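Local atomic coordinates of alpha-glucosidase (Bacteroides thetaiotaomicron, PDB entry 5XFM), a protein that probably hydrolyses terminal beta-L-arabinopyranosides and alpha-galactosides as a bifunctional, calcium-binding enzyme of glycoside hydrolase family 97. Residues A[32-38]-A[65-70]; A[298-304]-A[314-320]; A[490-495]-A[529-535]. The protein carries 1 engineered substitution. One frame throughout, in Å; residues are numbered along the deposited sequence.

Interaction 1 (A[32-38]-A[65-70])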
loop_
_atom_site.group_PDB
_atom_site.type_symbol
_atom_site.label_atom_id
_atom_site.label_comp_id
_atom_site.label_asym_id
_atom_site.label_seq_id
_atom_site.Cartn_x
_atom_site.Cartn_y
_atom_site.Cartn_z
ATOM N N VAL A 32 18.514 -22.214 16.658
ATOM C CA VAL A 32 17.907 -23.466 16.219
ATOM C C VAL A 32 18.380 -24.665 17.029
ATOM O O VAL A 32 17.573 -25.440 17.538
ATOM C CB VAL A 32 18.201 -23.730 14.727
ATOM C CG1 VAL A 32 17.607 -25.065 14.282
ATOM C CG2 VAL A 32 17.682 -22.580 13.884
ATOM N N GLN A 33 19.698 -24.812 17.130
ATOM C CA GLN A 33 20.301 -25.939 17.827
ATOM C C GLN A 33 19.860 -26.007 19.288
ATOM O O GLN A 33 19.890 -25.008 20.003
ATOM C CB GLN A 33 21.833 -25.869 17.749
ATOM C CG GLN A 33 22.444 -26.061 16.353
ATOM C CD GLN A 33 22.008 -27.358 15.681
ATOM O OE1 GLN A 33 21.504 -27.346 14.567
ATOM N NE2 GLN A 33 22.164 -28.474 16.377
ATOM N N ASN A 34 19.444 -27.201 19.706
ATOM C CA ASN A 34 19.004 -27.488 21.074
ATOM C C ASN A 34 17.820 -26.654 21.566
ATOM O O ASN A 34 17.554 -26.577 22.768
ATOM C CB ASN A 34 20.180 -27.298 22.033
ATOM C CG ASN A 34 21.394 -28.103 21.624
ATOM O OD1 ASN A 34 22.478 -27.552 21.427
ATOM N ND2 ASN A 34 21.219 -29.414 21.484
ATOM N N GLU A 35 17.089 -26.060 20.633
ATOM C CA GLU A 35 15.886 -25.320 20.981
ATOM C C GLU A 35 14.636 -26.081 20.588
ATOM O O GLU A 35 14.556 -26.644 19.497
ATOM C CB GLU A 35 15.901 -23.943 20.330
ATOM C CG GLU A 35 16.888 -22.993 20.991
ATOM C CD GLU A 35 17.176 -23.357 22.448
ATOM O OE1 GLU A 35 16.337 -23.056 23.328
ATOM O OE2 GLU A 35 18.252 -23.932 22.714
ATOM N N THR A 36 13.681 -26.138 21.510
ATOM C CA THR A 36 12.414 -26.804 21.259
ATOM C C THR A 36 11.720 -26.138 20.077
ATOM O O THR A 36 11.101 -26.793 19.240
ATOM C CB THR A 36 11.496 -26.751 22.496
ATOM O OG1 THR A 36 12.133 -27.419 23.591
ATOM C CG2 THR A 36 10.158 -27.412 22.206
ATOM N N LYS A 37 11.828 -24.821 20.022
ATOM C CA LYS A 37 11.195 -24.059 18.967
ATOM C C LYS A 37 12.205 -23.131 18.296
ATOM O O LYS A 37 12.756 -22.238 18.942
ATOM C CB LYS A 37 10.006 -23.290 19.546
ATOM C CG LYS A 37 9.239 -22.454 18.570
ATOM C CD LYS A 37 7.779 -22.332 19.013
ATOM C CE LYS A 37 7.649 -22.114 20.510
ATOM N NZ LYS A 37 6.276 -22.436 21.000
ATOM N N PRO A 38 12.475 -23.360 17.002
ATOM C CA PRO A 38 13.424 -22.520 16.271
ATOM C C PRO A 38 12.988 -21.061 16.293
ATOM O O PRO A 38 11.799 -20.773 16.160
ATOM C CB PRO A 38 13.375 -23.089 14.849
ATOM C CG PRO A 38 12.047 -23.750 14.752
ATOM C CD PRO A 38 11.816 -24.334 16.117
ATOM N N THR A 65 8.312 -27.477 12.976
ATOM C CA THR A 65 7.801 -26.624 14.041
ATOM C C THR A 65 8.650 -26.737 15.304
ATOM O O THR A 65 8.873 -25.751 16.016
ATOM C CB THR A 65 6.327 -27.000 14.348
ATOM O OG1 THR A 65 5.466 -26.367 13.394
ATOM C CG2 THR A 65 5.915 -26.574 15.736
ATOM N N LYS A 66 9.146 -27.940 15.566
ATOM C CA LYS A 66 9.864 -28.200 16.808
ATOM C C LYS A 66 11.136 -29.020 16.621
ATOM O O LYS A 66 11.185 -29.913 15.781
ATOM C CB LYS A 66 8.949 -28.919 17.803
ATOM C CG LYS A 66 7.814 -28.065 18.316
ATOM C CD LYS A 66 7.017 -28.781 19.385
ATOM C CE LYS A 66 5.921 -27.885 19.926
ATOM N NZ LYS A 66 6.485 -26.642 20.522
ATOM N N ASN A 67 12.152 -28.712 17.420
ATOM C CA ASN A 67 13.333 -29.543 17.523
ATOM C C ASN A 67 14.047 -29.743 16.187
ATOM O O ASN A 67 14.227 -30.866 15.726
ATOM C CB ASN A 67 12.950 -30.894 18.135
ATOM C CG ASN A 67 12.347 -30.759 19.534
ATOM O OD1 ASN A 67 12.772 -29.913 20.323
ATOM N ND2 ASN A 67 11.333 -31.568 19.827
ATOM N N LEU A 68 14.386 -28.641 15.535
ATOM C CA LEU A 68 15.127 -28.676 14.287
ATOM C C LEU A 68 16.627 -28.655 14.526
ATOM O O LEU A 68 17.093 -28.222 15.580
ATOM C CB LEU A 68 14.724 -27.507 13.372
ATOM C CG LEU A 68 13.448 -27.569 12.508
ATOM C CD1 LEU A 68 12.307 -28.333 13.154
ATOM C CD2 LEU A 68 12.998 -26.152 12.134
ATOM N N LYS A 69 17.378 -29.132 13.539
ATOM C CA LYS A 69 18.826 -29.010 13.565
ATOM C C LYS A 69 19.239 -28.043 12.471
ATOM O O LYS A 69 18.631 -28.019 11.402
ATOM C CB LYS A 69 19.516 -30.356 13.349
ATOM C CG LYS A 69 19.008 -31.491 14.218
ATOM C CD LYS A 69 19.570 -32.825 13.741
ATOM C CE LYS A 69 19.177 -33.961 14.674
ATOM N NZ LYS A 69 19.829 -33.831 16.011
ATOM N N LEU A 70 20.234 -27.216 12.764
ATOM C CA LEU A 70 20.868 -26.387 11.752
ATOM C C LEU A 70 22.068 -27.174 11.244
ATOM O O LEU A 70 23.122 -27.189 11.877
ATOM C CB LEU A 70 21.299 -25.042 12.337
ATOM C CG LEU A 70 21.977 -24.034 11.408
ATOM C CD1 LEU A 70 21.006 -23.533 10.361
ATOM C CD2 LEU A 70 22.568 -22.875 12.194
HETATM O O HOH W 1 14.671 -26.311 16.806
HETATM O O HOH W 2 18.824 -28.771 17.300
HETATM O O HOH W 3 16.439 -29.020 18.895
#
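Thr36 and Asn67 join the two backbones by one direct hydrogen bond, Asn67 N to Thr36 O at 2.8 Å. Lys66 CA makes a CA-H...O contact with the same oxygen. Toward Leu68 the chains draw apart and water fills in. One water accepts from Leu68 N at 2.7 Å and meets Val32 O and Glu35 O, both carbonyls of the type II turn from Val32 to Glu35. A second water links Asn34 N to Leu68 O.

The side chains meet on the buried side. Pro38 lays its ring across the end of Leu68, CG to CD2 at 3.7 Å. Pro38 CD also rests 3.3 Å from Thr65 O. A glycine in place of the proline would probably leave the Leu68 methyl without its cover and the loop freer to bend. Val32 holds CG1 anti to its backbone N (chi1 178°), which carries this methyl to Leu68 CB at 3.9 Å. Val32 CB faces Leu70 CB. On the outer side, Asn67 OD1 lies 3.3 Å from Thr36 CA.

The loop between strands 26-31 and 39-44 thus lies against the start of strand 69-83. Leu103 of strand 91-104 touches Val32, Leu68 and Leu70. Pro38 pairs through its backbone with Leu55, and Lys69 with Glu104, so the contact bridges two antiparallel sheets of the N-terminal region.

Interaction 2 (A[298-304]-A[314-320])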
loop_
_atom_site.group_PDB
_atom_site.type_symbol
_atom_site.label_atom_id
_atom_site.label_comp_id
_atom_site.label_asym_id
_atom_site.label_seq_id
_atom_site.Cartn_x
_atom_site.Cartn_y
_atom_site.Cartn_z
ATOM N N THR A 298 -10.159 12.497 -13.815
ATOM C CA THR A 298 -11.353 13.048 -13.195
ATOM C C THR A 298 -12.313 11.901 -12.904
ATOM O O THR A 298 -12.290 10.867 -13.574
ATOM C CB THR A 298 -12.028 14.114 -14.069
ATOM O OG1 THR A 298 -12.310 13.564 -15.359
ATOM C CG2 THR A 298 -11.114 15.318 -14.226
ATOM N N TRP A 299 -13.176 12.095 -11.920
ATOM C CA TRP A 299 -13.896 10.981 -11.336
ATOM C C TRP A 299 -15.226 11.474 -10.795
ATOM O O TRP A 299 -15.274 12.085 -9.726
ATOM C CB TRP A 299 -13.045 10.349 -10.227
ATOM C CG TRP A 299 -13.631 9.140 -9.569
ATOM C CD1 TRP A 299 -14.510 8.246 -10.114
ATOM C CD2 TRP A 299 -13.350 8.672 -8.244
ATOM N NE1 TRP A 299 -14.803 7.256 -9.202
ATOM C CE2 TRP A 299 -14.105 7.496 -8.047
ATOM C CE3 TRP A 299 -12.540 9.139 -7.202
ATOM C CZ2 TRP A 299 -14.068 6.774 -6.850
ATOM C CZ3 TRP A 299 -12.513 8.428 -6.010
ATOM C CH2 TRP A 299 -13.267 7.255 -5.847
ATOM N N SER A 300 -16.293 11.252 -11.559
ATOM C CA SER A 300 -17.604 11.802 -11.223
ATOM C C SER A 300 -18.236 11.157 -9.986
ATOM O O SER A 300 -18.856 11.843 -9.172
ATOM C CB SER A 300 -18.552 11.690 -12.433
ATOM O OG SER A 300 -19.083 10.384 -12.595
ATOM N N TRP A 301 -18.071 9.847 -9.833
ATOM C CA TRP A 301 -18.794 9.119 -8.792
ATOM C C TRP A 301 -18.436 9.530 -7.359
ATOM O O TRP A 301 -19.263 9.414 -6.473
ATOM C CB TRP A 301 -18.580 7.608 -8.943
ATOM C CG TRP A 301 -19.281 6.820 -7.879
ATOM C CD1 TRP A 301 -20.557 6.332 -7.917
ATOM C CD2 TRP A 301 -18.750 6.456 -6.600
ATOM N NE1 TRP A 301 -20.849 5.677 -6.743
ATOM C CE2 TRP A 301 -19.756 5.742 -5.918
ATOM C CE3 TRP A 301 -17.521 6.666 -5.965
ATOM C CZ2 TRP A 301 -19.567 5.231 -4.633
ATOM C CZ3 TRP A 301 -17.336 6.159 -4.693
ATOM C CH2 TRP A 301 -18.353 5.449 -4.041
ATOM N N ILE A 302 -17.203 9.946 -7.100
ATOM C CA ILE A 302 -16.829 10.226 -5.711
ATOM C C ILE A 302 -17.726 11.318 -5.087
ATOM O O ILE A 302 -18.262 11.133 -3.993
ATOM C CB ILE A 302 -15.327 10.606 -5.579
ATOM C CG1 ILE A 302 -14.987 10.942 -4.127
ATOM C CG2 ILE A 302 -14.933 11.748 -6.509
ATOM C CD1 ILE A 302 -15.276 9.819 -3.165
ATOM N N LEU A 303 -17.945 12.414 -5.805
ATOM C CA LEU A 303 -18.754 13.510 -5.277
ATOM C C LEU A 303 -20.185 13.560 -5.818
ATOM O O LEU A 303 -21.077 14.090 -5.154
ATOM C CB LEU A 303 -18.060 14.844 -5.561
ATOM C CG LEU A 303 -16.926 15.190 -4.598
ATOM C CD1 LEU A 303 -16.253 16.487 -5.003
ATOM C CD2 LEU A 303 -17.478 15.292 -3.189
ATOM N N TRP A 304 -20.402 13.027 -7.018
ATOM C CA TRP A 304 -21.722 13.081 -7.641
ATOM C C TRP A 304 -22.442 11.726 -7.582
ATOM O O TRP A 304 -23.626 11.624 -7.902
ATOM C CB TRP A 304 -21.603 13.570 -9.084
ATOM C CG TRP A 304 -21.158 15.007 -9.205
ATOM C CD1 TRP A 304 -20.664 15.804 -8.209
ATOM C CD2 TRP A 304 -21.170 15.812 -10.393
ATOM N NE1 TRP A 304 -20.367 17.052 -8.704
ATOM C CE2 TRP A 304 -20.669 17.082 -10.042
ATOM C CE3 TRP A 304 -21.555 15.582 -11.718
ATOM C CZ2 TRP A 304 -20.547 18.119 -10.969
ATOM C CZ3 TRP A 304 -21.427 16.610 -12.636
ATOM C CH2 TRP A 304 -20.932 17.866 -12.256
ATOM N N GLN A 314 -20.862 12.216 -17.782
ATOM C CA GLN A 314 -19.545 11.714 -18.156
ATOM C C GLN A 314 -18.934 12.624 -19.210
ATOM O O GLN A 314 -17.729 12.825 -19.225
ATOM C CB GLN A 314 -19.635 10.277 -18.662
ATOM C CG GLN A 314 -20.026 9.256 -17.584
ATOM C CD GLN A 314 -19.283 9.450 -16.275
ATOM O OE1 GLN A 314 -18.055 9.474 -16.250
ATOM N NE2 GLN A 314 -20.025 9.556 -15.175
ATOM N N VAL A 315 -19.768 13.195 -20.074
ATOM C CA VAL A 315 -19.299 14.210 -21.013
ATOM C C VAL A 315 -18.751 15.397 -20.229
ATOM O O VAL A 315 -17.688 15.936 -20.541
ATOM C CB VAL A 315 -20.412 14.690 -21.970
ATOM C CG1 VAL A 315 -19.984 15.969 -22.700
ATOM C CG2 VAL A 315 -20.767 13.602 -22.970
ATOM N N ARG A 316 -19.488 15.792 -19.200
ATOM C CA ARG A 316 -19.070 16.881 -18.325
ATOM C C ARG A 316 -17.699 16.627 -17.702
ATOM O O ARG A 316 -16.841 17.510 -17.710
ATOM C CB ARG A 316 -20.120 17.094 -17.227
ATOM C CG ARG A 316 -21.244 18.019 -17.648
ATOM C CD ARG A 316 -22.309 18.153 -16.576
ATOM N NE ARG A 316 -23.414 18.984 -17.044
ATOM C CZ ARG A 316 -24.602 18.505 -17.400
ATOM N NH1 ARG A 316 -24.838 17.199 -17.334
ATOM N NH2 ARG A 316 -25.554 19.329 -17.821
ATOM N N TYR A 317 -17.483 15.425 -17.174
ATOM C CA TYR A 317 -16.213 15.125 -16.512
ATOM C C TYR A 317 -15.066 14.894 -17.494
ATOM O O TYR A 317 -13.901 15.124 -17.166
ATOM C CB TYR A 317 -16.379 13.926 -15.577
ATOM C CG TYR A 317 -16.687 14.368 -14.168
ATOM C CD1 TYR A 317 -17.954 14.825 -13.836
ATOM C CD2 TYR A 317 -15.718 14.338 -13.172
ATOM C CE1 TYR A 317 -18.255 15.242 -12.560
ATOM C CE2 TYR A 317 -16.012 14.757 -11.884
ATOM C CZ TYR A 317 -17.286 15.205 -11.586
ATOM O OH TYR A 317 -17.611 15.623 -10.318
ATOM N N ILE A 318 -15.398 14.433 -18.693
ATOM C CA ILE A 318 -14.422 14.345 -19.770
ATOM C C ILE A 318 -13.949 15.748 -20.159
ATOM O O ILE A 318 -12.748 15.998 -20.321
ATOM C CB ILE A 318 -15.021 13.614 -20.990
ATOM C CG1 ILE A 318 -15.097 12.109 -20.712
ATOM C CG2 ILE A 318 -14.206 13.880 -22.238
ATOM C CD1 ILE A 318 -15.926 11.342 -21.713
ATOM N N ASP A 319 -14.907 16.662 -20.289
ATOM C CA ASP A 319 -14.620 18.067 -20.563
ATOM C C ASP A 319 -13.771 18.680 -19.461
ATOM O O ASP A 319 -12.852 19.451 -19.729
ATOM C CB ASP A 319 -15.920 18.871 -20.711
ATOM C CG ASP A 319 -16.618 18.628 -22.037
ATOM O OD1 ASP A 319 -15.981 18.095 -22.970
ATOM O OD2 ASP A 319 -17.814 18.974 -22.143
ATOM N N PHE A 320 -14.103 18.341 -18.220
ATOM C CA PHE A 320 -13.384 18.841 -17.053
ATOM C C PHE A 320 -11.946 18.328 -17.073
ATOM O O PHE A 320 -11.011 19.070 -16.789
ATOM C CB PHE A 320 -14.105 18.431 -15.760
ATOM C CG PHE A 320 -13.450 18.940 -14.507
ATOM C CD1 PHE A 320 -13.052 20.261 -14.403
ATOM C CD2 PHE A 320 -13.241 18.100 -13.428
ATOM C CE1 PHE A 320 -12.450 20.734 -13.246
ATOM C CE2 PHE A 320 -12.633 18.569 -12.270
ATOM C CZ PHE A 320 -12.237 19.887 -12.183
HETATM O O HOH W 4 -16.121 14.370 -8.218
HETATM O O HOH W 5 -16.082 10.548 -14.615
#
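Tyr317 drives the edge of its ring into the face of Trp304. The pair is T-shaped, with planes at 89° and the Tyr317 ring centroid 4.8 Å from that of the six-membered ring of Trp304. Tyr317 OH sits over the middle of the indole, and Tyr317 CE1 comes 3.4 Å from Trp304 CE3. Arg316 CD approaches the indole edge, and Arg500 makes a cation-pi contact with Trp304. One face of the Tyr317 ring is taken by Ser300, whose CB stands 3.5 Å from the centroid in a CH-pi contact. Thr298 CB lies at the tyrosine edge.

Thr298 OG1 donates to Tyr317 O at 2.9 Å, from above the carbonyl plane. A chi1 of 55° sets this hydroxyl between the backbone N and the carbonyl carbon and turns CG2 to Phe320 CD2. Gln314 bends at chi2 and brings NE2 to Ser300 OG at 2.9 Å, with the oxygen near its amide plane. Ser308 also bonds both groups, through its backbone O to Gln314 NE2 and its OG to Ser300 OG. Water links Gln314 OE1 to Ser300 N. Another water donates to Trp299 O and accepts from Tyr317 OH.

The side chain of Trp299, with NE1 bonded to Asp332, points away from helix 311-324 and lies about 8 Å from the bound calcium ion. The contact joins barrel strand 295-299 and the short helix 300-304 to helix 311-324. Tyr317 OH, Ser300 OG and the Gln314 amide each have a polar partner. The water at Tyr317 OH, Ser300 over one face and Trp304 at the edge probably hold the ring in its orientation.

Interaction 3 (A[490-495]-A[529-535]). Engineered in segment 490-495: Leu493 (natural residue Phe).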
loop_
_atom_site.group_PDB
_atom_site.type_symbol
_atom_site.label_atom_id
_atom_site.label_comp_id
_atom_site.label_asym_id
_atom_site.label_seq_id
_atom_site.Cartn_x
_atom_site.Cartn_y
_atom_site.Cartn_z
ATOM N N GLY A 490 -8.045 8.537 -3.758
ATOM C CA GLY A 490 -9.078 9.421 -4.278
ATOM C C GLY A 490 -9.173 10.731 -3.508
ATOM O O GLY A 490 -10.256 11.293 -3.331
ATOM N N GLY A 491 -8.024 11.217 -3.057
ATOM C CA GLY A 491 -7.948 12.407 -2.229
ATOM C C GLY A 491 -8.067 13.740 -2.948
ATOM O O GLY A 491 -8.415 13.807 -4.130
ATOM N N CYS A 492 -7.783 14.802 -2.197
ATOM C CA CYS A 492 -7.904 16.190 -2.644
ATOM C C CYS A 492 -9.353 16.562 -2.915
ATOM O O CYS A 492 -9.785 16.646 -4.066
ATOM C CB CYS A 492 -7.057 16.476 -3.883
ATOM S SG CYS A 492 -6.887 18.255 -4.200
ATOM N N LEU A 493 -10.099 16.763 -1.838
ATOM C CA LEU A 493 -11.459 17.268 -1.924
ATOM C C LEU A 493 -11.429 18.773 -1.725
ATOM O O LEU A 493 -11.134 19.254 -0.632
ATOM C CB LEU A 493 -12.361 16.603 -0.879
ATOM C CG LEU A 493 -12.759 15.154 -1.158
ATOM C CD1 LEU A 493 -12.681 14.314 0.101
ATOM C CD2 LEU A 493 -14.156 15.099 -1.744
ATOM N N LEU A 494 -11.726 19.520 -2.781
ATOM C CA LEU A 494 -11.682 20.969 -2.688
ATOM C C LEU A 494 -13.085 21.525 -2.455
ATOM O O LEU A 494 -13.244 22.681 -2.074
ATOM C CB LEU A 494 -11.034 21.566 -3.936
ATOM C CG LEU A 494 -9.532 21.266 -4.012
ATOM C CD1 LEU A 494 -8.888 21.885 -5.239
ATOM C CD2 LEU A 494 -8.844 21.773 -2.753
ATOM N N ASN A 495 -14.095 20.683 -2.662
ATOM C CA ASN A 495 -15.447 20.956 -2.179
ATOM C C ASN A 495 -15.468 21.150 -0.660
ATOM O O ASN A 495 -14.714 20.498 0.059
ATOM C CB ASN A 495 -16.387 19.811 -2.568
ATOM C CG ASN A 495 -17.121 20.066 -3.873
ATOM O OD1 ASN A 495 -16.664 20.829 -4.724
ATOM N ND2 ASN A 495 -18.245 19.389 -4.052
ATOM N N PHE A 529 -8.307 12.036 -8.499
ATOM C CA PHE A 529 -8.616 12.985 -7.436
ATOM C C PHE A 529 -10.103 13.273 -7.344
ATOM O O PHE A 529 -10.849 13.074 -8.311
ATOM C CB PHE A 529 -7.847 14.294 -7.639
ATOM C CG PHE A 529 -6.358 14.143 -7.536
ATOM C CD1 PHE A 529 -5.542 14.423 -8.619
ATOM C CD2 PHE A 529 -5.776 13.705 -6.356
ATOM C CE1 PHE A 529 -4.176 14.279 -8.525
ATOM C CE2 PHE A 529 -4.413 13.559 -6.256
ATOM C CZ PHE A 529 -3.608 13.851 -7.341
ATOM N N ALA A 530 -10.536 13.737 -6.178
ATOM C CA ALA A 530 -11.948 14.011 -5.958
ATOM C C ALA A 530 -12.340 15.445 -6.331
ATOM O O ALA A 530 -13.116 16.084 -5.628
ATOM C CB ALA A 530 -12.298 13.736 -4.510
ATOM N N LEU A 531 -11.823 15.936 -7.451
ATOM C CA LEU A 531 -12.220 17.244 -7.948
ATOM C C LEU A 531 -13.577 17.161 -8.647
ATOM O O LEU A 531 -14.053 16.074 -8.971
ATOM C CB LEU A 531 -11.166 17.805 -8.905
ATOM C CG LEU A 531 -9.784 18.073 -8.318
ATOM C CD1 LEU A 531 -8.851 18.637 -9.373
ATOM C CD2 LEU A 531 -9.888 19.003 -7.132
ATOM N N ALA A 532 -14.196 18.314 -8.865
ATOM C CA ALA A 532 -15.450 18.393 -9.616
ATOM C C ALA A 532 -15.464 19.680 -10.451
ATOM O O ALA A 532 -14.782 20.642 -10.107
ATOM C CB ALA A 532 -16.629 18.330 -8.680
ATOM N N PRO A 533 -16.221 19.696 -11.560
ATOM C CA PRO A 533 -16.219 20.857 -12.463
ATOM C C PRO A 533 -16.487 22.197 -11.769
ATOM O O PRO A 533 -15.832 23.201 -12.078
ATOM C CB PRO A 533 -17.345 20.535 -13.451
ATOM C CG PRO A 533 -17.468 19.058 -13.432
ATOM C CD PRO A 533 -17.008 18.570 -12.094
ATOM N N ASN A 534 -17.419 22.201 -10.823
ATOM C CA ASN A 534 -17.749 23.408 -10.069
ATOM C C ASN A 534 -16.551 24.010 -9.332
ATOM O O ASN A 534 -16.573 25.188 -8.972
ATOM C CB ASN A 534 -18.877 23.115 -9.081
ATOM C CG ASN A 534 -18.552 21.970 -8.151
ATOM O OD1 ASN A 534 -18.630 20.806 -8.536
ATOM N ND2 ASN A 534 -18.202 22.293 -6.915
ATOM N N ASN A 535 -15.509 23.207 -9.108
ATOM C CA ASN A 535 -14.313 23.696 -8.431
ATOM C C ASN A 535 -13.592 24.760 -9.251
ATOM O O ASN A 535 -12.837 25.569 -8.709
ATOM C CB ASN A 535 -13.353 22.555 -8.108
ATOM C CG ASN A 535 -13.924 21.586 -7.092
ATOM O OD1 ASN A 535 -13.457 20.453 -6.973
ATOM N ND2 ASN A 535 -14.962 22.018 -6.370
HETATM O O HOH W 6 -13.427 18.857 -5.072
HETATM O O HOH W 7 -19.508 19.128 -6.837
#
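Asn495 OD1 is gripped by two amides at once. Asn535 ND2 donates to Asn495 OD1 at 2.6 Å, nearly in line with its C=O bond, and Asn534 ND2 donates to the same Asn495 OD1 at 3.1 Å. The Asn535 amide plane stands at 77° to that of Asn495. Asp538 binds both donor nitrogens as well, which is likely to orient them. Water joins Asn495 ND2 to Asn534 OD1.

Asn535 OD1, at the other end of its amide, is an acceptor too. Asn535 OD1 accepts from Ala532 N at 2.9 Å, across the type I turn from Ala532 to Asn535. It also accepts a hydrogen bond from a water that accepts from Leu494 N and donates to Ala530 O. Farther along, Ala530 N bonds Gly491 O at 2.9 Å. The same oxygen lies at the edge of the Phe529 ring.

Apolar groups fill the rest. Leu494 and Leu531 run side by side, CD1 to CD2 at 3.6 Å. The engineered Leu493 reaches Ala530 CB with CD2 at 3.6 Å.

Segment 529-535 follows strand 526-528, the last strand of the parallel sheet. The contact is therefore a loop-to-loop junction in the TIM-barrel catalytic domain of a family 97 glycoside hydrolase.

Overall arrangement
Interaction 1 comes first along the chain. It closes a span made mostly of strands and ties two antiparallel sheets of the N-terminal region. Interaction 2 follows in the barrel region and closes a short loop between helix 300-304 and helix 311-324. Interaction 3 closes a longer one that includes helix 512-521 and strand 526-528. The three are in series, and none nests in or crosses another. Interaction 1 stands alone, its nearest atoms about 41 Å from interaction 3 and beyond the centre of the chain. Interactions 2 and 3 touch: Tyr317 packs on Ala532 and Pro533, and Leu303 on Ala530. Together they join the first and last strands of the barrel.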